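Local coordinates for putative glyoxalase superfamily protein (Ralstonia eutropha, PDB 3IUZ), which probably works as an iron(II)-dependent dioxygenase that decarboxylates 2-oxoadipate to 2-hydroxyglutarate, at residues 4-9 with 45-50; 24-29 with 49-54; 94-99 with 168-173. One frame throughout, in Å; residues are numbered along the deposited sequence.

Contact 1: 4-9 with 45-50; sequences PNIATL and IAQALN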
loop_
_atom_site.group_PDB
_atom_site.type_symbol
_atom_site.label_atom_id
_atom_site.label_comp_id
_atom_site.label_asym_id
_atom_site.label_seq_id
_atom_site.Cartn_x
_atom_site.Cartn_y
_atom_site.Cartn_z
ATOM N N PRO A 4 9.538 -10.423 19.382
ATOM C CA PRO A 4 9.545 -11.823 18.957
ATOM C C PRO A 4 8.284 -12.229 18.185
ATOM O O PRO A 4 8.404 -12.970 17.208
ATOM C CB PRO A 4 9.689 -12.599 20.269
ATOM C CG PRO A 4 10.508 -11.662 21.116
ATOM C CD PRO A 4 9.904 -10.300 20.809
ATOM N N ASN A 5 7.110 -11.788 18.613
ATOM C CA ASN A 5 5.901 -12.177 17.883
ATOM C C ASN A 5 5.929 -11.645 16.446
ATOM O O ASN A 5 5.694 -12.406 15.525
ATOM C CB ASN A 5 4.629 -11.761 18.583
ATOM C CG ASN A 5 4.165 -12.810 19.571
ATOM O OD1 ASN A 5 4.885 -13.782 19.848
ATOM N ND2 ASN A 5 2.974 -12.624 20.107
ATOM N N ILE A 6 6.261 -10.371 16.281
ATOM C CA ILE A 6 6.323 -9.773 14.935
ATOM C C ILE A 6 7.434 -10.467 14.118
ATOM O O ILE A 6 7.265 -10.793 12.941
ATOM C CB ILE A 6 6.496 -8.250 14.977
ATOM C CG1 ILE A 6 5.152 -7.598 15.375
ATOM C CG2 ILE A 6 6.932 -7.716 13.591
ATOM C CD1 ILE A 6 5.254 -6.218 15.980
ATOM N N ALA A 7 8.548 -10.754 14.760
ATOM C CA ALA A 7 9.652 -11.388 14.063
ATOM C C ALA A 7 9.211 -12.768 13.533
ATOM O O ALA A 7 9.554 -13.164 12.414
ATOM C CB ALA A 7 10.893 -11.487 14.986
ATOM N N THR A 8 8.507 -13.524 14.349
ATOM C CA THR A 8 8.017 -14.860 13.943
ATOM C C THR A 8 7.022 -14.769 12.790
ATOM O O THR A 8 7.130 -15.500 11.798
ATOM C CB THR A 8 7.356 -15.578 15.102
ATOM O OG1 THR A 8 8.289 -15.635 16.175
ATOM C CG2 THR A 8 6.920 -17.067 14.725
ATOM N N LEU A 9 6.083 -13.830 12.889
ATOM C CA LEU A 9 5.130 -13.599 11.811
ATOM C C LEU A 9 5.848 -13.242 10.491
ATOM O O LEU A 9 5.460 -13.728 9.425
ATOM C CB LEU A 9 4.143 -12.474 12.205
ATOM C CG LEU A 9 3.224 -12.763 13.389
ATOM C CD1 LEU A 9 2.507 -11.463 13.851
ATOM C CD2 LEU A 9 2.196 -13.903 12.995
ATOM N N ILE A 45 -0.402 -8.516 14.242
ATOM C CA ILE A 45 -0.615 -9.047 12.925
ATOM C C ILE A 45 -0.659 -7.909 11.911
ATOM O O ILE A 45 -0.076 -8.013 10.802
ATOM C CB ILE A 45 -1.886 -9.932 12.866
ATOM C CG1 ILE A 45 -1.611 -11.239 13.608
ATOM C CG2 ILE A 45 -2.338 -10.217 11.417
ATOM C CD1 ILE A 45 -2.938 -11.978 14.098
ATOM N N ALA A 46 -1.359 -6.834 12.268
ATOM C CA ALA A 46 -1.489 -5.702 11.355
ATOM C C ALA A 46 -0.131 -5.076 11.051
ATOM O O ALA A 46 0.172 -4.747 9.888
ATOM C CB ALA A 46 -2.451 -4.656 11.911
ATOM N N GLN A 47 0.676 -4.906 12.088
ATOM C CA GLN A 47 2.023 -4.363 11.959
ATOM C C GLN A 47 2.918 -5.299 11.111
ATOM O O GLN A 47 3.592 -4.809 10.162
ATOM C CB GLN A 47 2.627 -4.107 13.330
ATOM C CG GLN A 47 4.081 -3.664 13.338
ATOM C CD GLN A 47 4.291 -2.342 12.730
ATOM O OE1 GLN A 47 3.378 -1.519 12.644
ATOM N NE2 GLN A 47 5.538 -2.097 12.303
ATOM N N ALA A 48 2.844 -6.613 11.369
ATOM C CA ALA A 48 3.641 -7.587 10.577
ATOM C C ALA A 48 3.196 -7.605 9.143
ATOM O O ALA A 48 4.082 -7.556 8.247
ATOM C CB ALA A 48 3.645 -8.957 11.144
ATOM N N LEU A 49 1.884 -7.618 8.890
ATOM C CA LEU A 49 1.403 -7.547 7.486
ATOM C C LEU A 49 2.012 -6.316 6.777
ATOM O O LEU A 49 2.509 -6.429 5.644
ATOM C CB LEU A 49 -0.108 -7.495 7.373
ATOM C CG LEU A 49 -0.729 -7.191 6.017
ATOM C CD1 LEU A 49 -0.402 -8.327 5.016
ATOM C CD2 LEU A 49 -2.242 -6.918 6.109
ATOM N N ASN A 50 1.945 -5.162 7.448
ATOM C CA ASN A 50 2.431 -3.929 6.880
ATOM C C ASN A 50 3.896 -4.013 6.509
ATOM O O ASN A 50 4.283 -3.490 5.488
ATOM C CB ASN A 50 2.238 -2.744 7.825
ATOM C CG ASN A 50 0.794 -2.293 7.887
ATOM O OD1 ASN A 50 -0.024 -2.803 7.124
ATOM N ND2 ASN A 50 0.453 -1.396 8.863
#
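Ile-6 and Leu-9 of helix 4-14 meet Ile-45, Gln-47 and Ala-48 of helix 42-60 where the axes of the two short segments pass 9.2 Å apart, with a signed crossing angle of -46°. The backbones are nearest at Ile-6 and Ala-48, whose CA atoms are 5.6 Å apart. Ala-48 points at the other helix, and its small side chain allows this close approach. Leu-9 also points across. Its CB lies 3.7 Å from Ala-48 CB. Leu-9 CG is anti to the carbonyl carbon (chi1 -64°), which places it beside the backbone N, and CD1 then reaches both Ala-48 and Ile-45. Leu-9 CD1 sits 3.9 Å from Ala-48 CB and 4.1 Å from Ile-45 CG1. Ile-45 itself points away at CB, so this is a touch on its flank.

Ile-6 also touches Ala-48: Ile-6 CG2 is 4.3 Å from Ala-48 CB. Its longer branch reaches Gln-47, where Ile-6 CD1 lies 3.9 Å from Gln-47 CG, and the two side chains cross obliquely. Only the aliphatic part of the glutamine is used here.

Ile-197 of helix 190-200 packs on both Leu-9 and Ala-48, and Val-28 covers Ile-6. All five touching residues are buried, and the contact across is purely apolar. It joins the first helix of the chain to the long helix 42-60. This is ordinary helix-helix packing, with a small residue at the close point and an angle near the -50° common between packed helices.

Contact 2: 24-29 with 49-54; sequences SLVSVP and LNMVLF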
loop_
_atom_site.group_PDB
_atom_site.type_symbol
_atom_site.label_atom_id
_atom_site.label_comp_id
_atom_site.label_asym_id
_atom_site.label_seq_id
_atom_site.Cartn_x
_atom_site.Cartn_y
_atom_site.Cartn_z
ATOM N N SER A 24 15.950 -4.830 11.344
ATOM C CA SER A 24 16.938 -3.826 11.670
ATOM C C SER A 24 16.606 -2.489 11.000
ATOM O O SER A 24 17.040 -1.466 11.469
ATOM C CB SER A 24 18.332 -4.287 11.292
ATOM O OG SER A 24 18.485 -4.153 9.905
ATOM N N LEU A 25 15.795 -2.498 9.949
ATOM C CA LEU A 25 15.518 -1.283 9.169
ATOM C C LEU A 25 14.273 -0.512 9.677
ATOM O O LEU A 25 14.334 0.697 9.866
ATOM C CB LEU A 25 15.287 -1.649 7.705
ATOM C CG LEU A 25 14.889 -0.533 6.757
ATOM C CD1 LEU A 25 16.008 0.512 6.633
ATOM C CD2 LEU A 25 14.451 -1.172 5.386
ATOM N N VAL A 26 13.167 -1.232 9.854
ATOM C CA VAL A 26 11.855 -0.641 10.069
ATOM C C VAL A 26 11.475 -0.691 11.552
ATOM O O VAL A 26 11.386 -1.784 12.136
ATOM C CB VAL A 26 10.792 -1.368 9.283
ATOM C CG1 VAL A 26 9.402 -0.703 9.487
ATOM C CG2 VAL A 26 11.168 -1.380 7.795
ATOM N N SER A 27 11.254 0.479 12.157
ATOM C CA SER A 27 10.860 0.524 13.571
ATOM C C SER A 27 9.548 -0.138 13.795
ATOM O O SER A 27 8.600 0.008 12.998
ATOM C CB SER A 27 10.735 1.940 14.086
ATOM O OG SER A 27 11.998 2.538 14.070
ATOM N N VAL A 28 9.474 -0.866 14.906
ATOM C CA VAL A 28 8.217 -1.395 15.363
ATOM C C VAL A 28 7.731 -0.441 16.419
ATOM O O VAL A 28 8.425 -0.145 17.391
ATOM C CB VAL A 28 8.374 -2.848 15.943
ATOM C CG1 VAL A 28 7.087 -3.306 16.594
ATOM C CG2 VAL A 28 8.786 -3.799 14.875
ATOM N N PRO A 29 6.501 0.015 16.295
ATOM C CA PRO A 29 6.006 0.902 17.358
ATOM C C PRO A 29 5.959 0.231 18.724
ATOM O O PRO A 29 5.711 -0.981 18.828
ATOM C CB PRO A 29 4.586 1.250 16.896
ATOM C CG PRO A 29 4.212 0.206 15.894
ATOM C CD PRO A 29 5.458 -0.390 15.338
ATOM N N LEU A 49 1.884 -7.618 8.890
ATOM C CA LEU A 49 1.403 -7.547 7.486
ATOM C C LEU A 49 2.012 -6.316 6.777
ATOM O O LEU A 49 2.509 -6.429 5.644
ATOM C CB LEU A 49 -0.108 -7.495 7.373
ATOM C CG LEU A 49 -0.729 -7.191 6.017
ATOM C CD1 LEU A 49 -0.402 -8.327 5.016
ATOM C CD2 LEU A 49 -2.242 -6.918 6.109
ATOM N N ASN A 50 1.945 -5.162 7.448
ATOM C CA ASN A 50 2.431 -3.929 6.880
ATOM C C ASN A 50 3.896 -4.013 6.509
ATOM O O ASN A 50 4.283 -3.490 5.488
ATOM C CB ASN A 50 2.238 -2.744 7.825
ATOM C CG ASN A 50 0.794 -2.293 7.887
ATOM O OD1 ASN A 50 -0.024 -2.803 7.124
ATOM N ND2 ASN A 50 0.453 -1.396 8.863
HETATM N N MSE A 51 4.682 -4.648 7.369
HETATM C CA MSE A 51 6.074 -4.776 7.142
HETATM C C MSE A 51 6.358 -5.704 5.935
HETATM O O MSE A 51 7.328 -5.480 5.206
HETATM C CB MSE A 51 6.759 -5.259 8.437
HETATM C CG MSE A 51 6.766 -4.164 9.597
HETATM SE SE MSE A 51 7.429 -4.872 11.201
HETATM C CE MSE A 51 9.338 -4.636 10.942
ATOM N N VAL A 52 5.551 -6.767 5.775
ATOM C CA VAL A 52 5.709 -7.685 4.671
ATOM C C VAL A 52 5.393 -6.935 3.400
ATOM O O VAL A 52 6.143 -7.045 2.403
ATOM C CB VAL A 52 4.859 -8.956 4.845
ATOM C CG1 VAL A 52 4.901 -9.807 3.567
ATOM C CG2 VAL A 52 5.333 -9.716 6.101
ATOM N N LEU A 53 4.356 -6.084 3.455
ATOM C CA LEU A 53 3.929 -5.337 2.287
ATOM C C LEU A 53 4.981 -4.268 1.904
ATOM O O LEU A 53 5.264 -4.044 0.735
ATOM C CB LEU A 53 2.526 -4.712 2.499
ATOM C CG LEU A 53 1.350 -5.709 2.527
ATOM C CD1 LEU A 53 0.027 -4.977 2.901
ATOM C CD2 LEU A 53 1.238 -6.464 1.175
ATOM N N PHE A 54 5.539 -3.624 2.907
ATOM C CA PHE A 54 6.660 -2.714 2.762
ATOM C C PHE A 54 7.865 -3.402 2.090
ATOM O O PHE A 54 8.412 -2.892 1.115
ATOM C CB PHE A 54 7.044 -2.116 4.120
ATOM C CG PHE A 54 8.139 -1.071 4.037
ATOM C CD1 PHE A 54 7.843 0.220 3.645
ATOM C CD2 PHE A 54 9.461 -1.390 4.310
ATOM C CE1 PHE A 54 8.853 1.205 3.544
ATOM C CE2 PHE A 54 10.492 -0.427 4.161
ATOM C CZ PHE A 54 10.172 0.902 3.821
#
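Val-26, with Leu-25 and Val-28 on its flanks, packs against Met-51 and Phe-54 on one side of helix 42-60. Met-51 is a selenomethionine here. Helix 16-25 has just ended, and Val-26 is the first residue to leave helical backbone angles. The CA atoms of Val-26 and Met-51 are the nearest pair, 7.7 Å apart, so side chains rather than backbones fill the gap.

The first kind of contact is aliphatic on aromatic. Phe-54 has CG anti to its backbone N (chi1 -176°), which turns the ring toward the loop. Val-26 CG2 approaches the ring obliquely, 3.8 Å from Phe-54 CE2. Leu-25 comes in near the ring plane, at the edge, with Leu-25 CD2 4.2 Å from Phe-54 CE2. The same phenylalanine also meets the ring of Phe-80, with the two planes at about 50°.

The second kind is the selenomethionine against valines. Met-51 is extended as far as SE and then bent at chi3 (85°), which lays the CE methyl alongside Val-26. Met-51 CE is 3.9 Å from Val-26 CB, and the two side chains run past each other in opposite directions. Val-28 crosses Met-51 at about a right angle, and Val-28 CG2 is 4.1 Å from both Met-51 CE and Met-51 SE. Ile-6 and Leu-10 of helix 4-14 also touch Met-51.

One contact involves a polar atom: Met-51 CE lies 3.7 Å from Val-26 O. It is a van der Waals approach.

Leu-25 and Ser-27 make backbone hydrogen bonds with Val-78. Toward helix 42-60 the contact is apolar, so it rests on burial and shape and has no directional bonds between the segments.

Contact 3: 94-99 with 168-173; sequences GALPEG and ADPLTP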
loop_
_atom_site.group_PDB
_atom_site.type_symbol
_atom_site.label_atom_id
_atom_site.label_comp_id
_atom_site.label_asym_id
_atom_site.label_seq_id
_atom_site.Cartn_x
_atom_site.Cartn_y
_atom_site.Cartn_z
ATOM N N GLY A 94 -15.635 -7.726 -12.263
ATOM C CA GLY A 94 -15.414 -9.165 -12.147
ATOM C C GLY A 94 -15.864 -9.699 -10.803
ATOM O O GLY A 94 -16.937 -9.395 -10.350
ATOM N N ALA A 95 -15.028 -10.478 -10.144
ATOM C CA ALA A 95 -15.341 -11.032 -8.822
ATOM C C ALA A 95 -14.929 -10.155 -7.644
ATOM O O ALA A 95 -15.108 -10.547 -6.486
ATOM C CB ALA A 95 -14.714 -12.402 -8.687
ATOM N N LEU A 96 -14.374 -8.969 -7.937
ATOM C CA LEU A 96 -13.788 -8.083 -6.959
ATOM C C LEU A 96 -14.809 -7.046 -6.518
ATOM O O LEU A 96 -15.430 -6.397 -7.375
ATOM C CB LEU A 96 -12.558 -7.372 -7.566
ATOM C CG LEU A 96 -11.575 -6.662 -6.607
ATOM C CD1 LEU A 96 -10.931 -7.680 -5.663
ATOM C CD2 LEU A 96 -10.566 -5.917 -7.534
ATOM N N PRO A 97 -15.061 -6.947 -5.193
ATOM C CA PRO A 97 -15.931 -5.870 -4.741
ATOM C C PRO A 97 -15.459 -4.510 -5.291
ATOM O O PRO A 97 -14.270 -4.289 -5.544
ATOM C CB PRO A 97 -15.814 -5.904 -3.203
ATOM C CG PRO A 97 -15.332 -7.334 -2.884
ATOM C CD PRO A 97 -14.486 -7.719 -4.080
ATOM N N GLU A 98 -16.401 -3.606 -5.434
ATOM C CA GLU A 98 -16.179 -2.358 -6.099
ATOM C C GLU A 98 -15.434 -1.391 -5.200
ATOM O O GLU A 98 -15.753 -1.269 -4.034
ATOM C CB GLU A 98 -17.528 -1.733 -6.449
ATOM C CG GLU A 98 -18.407 -2.542 -7.388
ATOM C CD GLU A 98 -19.794 -1.921 -7.569
ATOM O OE1 GLU A 98 -19.871 -0.688 -7.649
ATOM O OE2 GLU A 98 -20.791 -2.667 -7.595
ATOM N N GLY A 99 -14.520 -0.631 -5.787
ATOM C CA GLY A 99 -13.782 0.379 -5.054
ATOM C C GLY A 99 -13.156 -0.092 -3.767
ATOM O O GLY A 99 -12.563 -1.200 -3.703
ATOM N N ALA A 168 -10.149 -11.230 -10.554
ATOM C CA ALA A 168 -10.316 -12.293 -9.550
ATOM C C ALA A 168 -10.596 -11.648 -8.197
ATOM O O ALA A 168 -10.294 -10.458 -7.998
ATOM C CB ALA A 168 -9.080 -13.177 -9.449
ATOM N N ASP A 169 -11.212 -12.427 -7.296
ATOM C CA ASP A 169 -11.246 -12.070 -5.874
ATOM C C ASP A 169 -10.150 -12.811 -5.136
ATOM O O ASP A 169 -10.206 -14.052 -4.946
ATOM C CB ASP A 169 -12.620 -12.345 -5.252
ATOM C CG ASP A 169 -12.718 -11.843 -3.796
ATOM O OD1 ASP A 169 -11.668 -11.483 -3.217
ATOM O OD2 ASP A 169 -13.855 -11.784 -3.249
ATOM N N PRO A 170 -9.101 -12.084 -4.722
ATOM C CA PRO A 170 -7.996 -12.745 -4.027
ATOM C C PRO A 170 -8.239 -13.145 -2.573
ATOM O O PRO A 170 -7.443 -13.887 -1.999
ATOM C CB PRO A 170 -6.911 -11.660 -4.063
ATOM C CG PRO A 170 -7.737 -10.417 -3.847
ATOM C CD PRO A 170 -8.926 -10.618 -4.712
ATOM N N LEU A 171 -9.324 -12.683 -1.975
ATOM C CA LEU A 171 -9.574 -12.941 -0.542
ATOM C C LEU A 171 -10.265 -14.299 -0.353
ATOM O O LEU A 171 -11.471 -14.399 -0.410
ATOM C CB LEU A 171 -10.437 -11.810 0.019
ATOM C CG LEU A 171 -10.505 -11.801 1.565
ATOM C CD1 LEU A 171 -9.181 -11.482 2.183
ATOM C CD2 LEU A 171 -11.575 -10.797 2.050
ATOM N N THR A 172 -9.480 -15.316 -0.071
ATOM C CA THR A 172 -9.927 -16.680 -0.112
ATOM C C THR A 172 -10.831 -17.001 1.120
ATOM O O THR A 172 -10.845 -16.243 2.097
ATOM C CB THR A 172 -8.741 -17.634 -0.100
ATOM O OG1 THR A 172 -8.147 -17.661 1.201
ATOM C CG2 THR A 172 -7.697 -17.305 -1.209
ATOM N N PRO A 173 -11.514 -18.152 1.092
ATOM C CA PRO A 173 -12.348 -18.514 2.238
ATOM C C PRO A 173 -11.564 -18.722 3.516
ATOM O O PRO A 173 -12.048 -18.408 4.591
ATOM C CB PRO A 173 -13.005 -19.817 1.818
ATOM C CG PRO A 173 -12.801 -19.955 0.324
ATOM C CD PRO A 173 -11.812 -18.960 -0.110
HETATM O O HOH W 1 -16.003 -12.245 -4.800
#
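Leu-96 and Asp-169 both hold CG anti to the backbone N (chi1 -165° and -174°), and these torsions bring a leucine methyl onto Pro-170 and a carboxylate beside Ala-95. The segments are two loops, 94-99 and 168-173, lying nearest at the CA atoms of Leu-96 and Asp-169. The second holds an Asx turn: Asp-169 OD1 accepts from Leu-171 N at 2.9 Å. That N-H is nearly straight on the oxygen (161°) but reaches it from above the carboxylate plane. OD1 also forms a salt bridge with Arg-105 of helix 101-110, so one oxygen serves the turn and the arginine together. The positive charge would probably favour the ionised carboxylate.

Ala-95 faces the second loop. Ala-95 CB is 4.0 Å from Asp-169 CB, while the carbonyl oxygen comes closer, with Ala-95 O 3.3 Å from the same Asp-169 CB. Leu-96 reaches the other loop through its CD1 methyl. Leu-96 CD1 meets Pro-170 CD at 3.7 Å, and the two side chains cross at about a right angle. Leu-96 CD1 also sits beyond the outer end of the Ala-168 carbonyl, 3.7 Å from Ala-168 O, which the contact buries without a polar partner in the model. Pro-97 adds a loose touch, its CD against Asp-169 OD2.

The contact lies at the surface. It joins the loop leading to helix 101-110 with the loop leading to helix 173-185, where Thr-172 is the N-cap. A backbone hydrogen bond between Ala-95 and Ser-167 ties the loops just before the second segment. A water bridges the loops: it donates to Ala-95 O at 2.6 Å and to Asp-169 OD2 at 2.7 Å.

How the contacts relate
From the N terminus, helix 4-14 opens contact 1 and the loop after helix 16-25 opens contact 2. Both close on helix 42-60, at 45-50 and 49-54, and share Leu-49 and Asn-50. Contact 2 opens inside the loop of contact 1 and closes slightly beyond it, so the two loops cross rather than nest. They touch directly, with Gln-47 against Pro-29, and their centres are 8 Å apart. Together they tie helix 4-14 and the end of helix 16-25 with its following loop to helix 42-60. Contact 3 follows in series. It joins two later surface loops, its centre about 25 Å from that of contact 1.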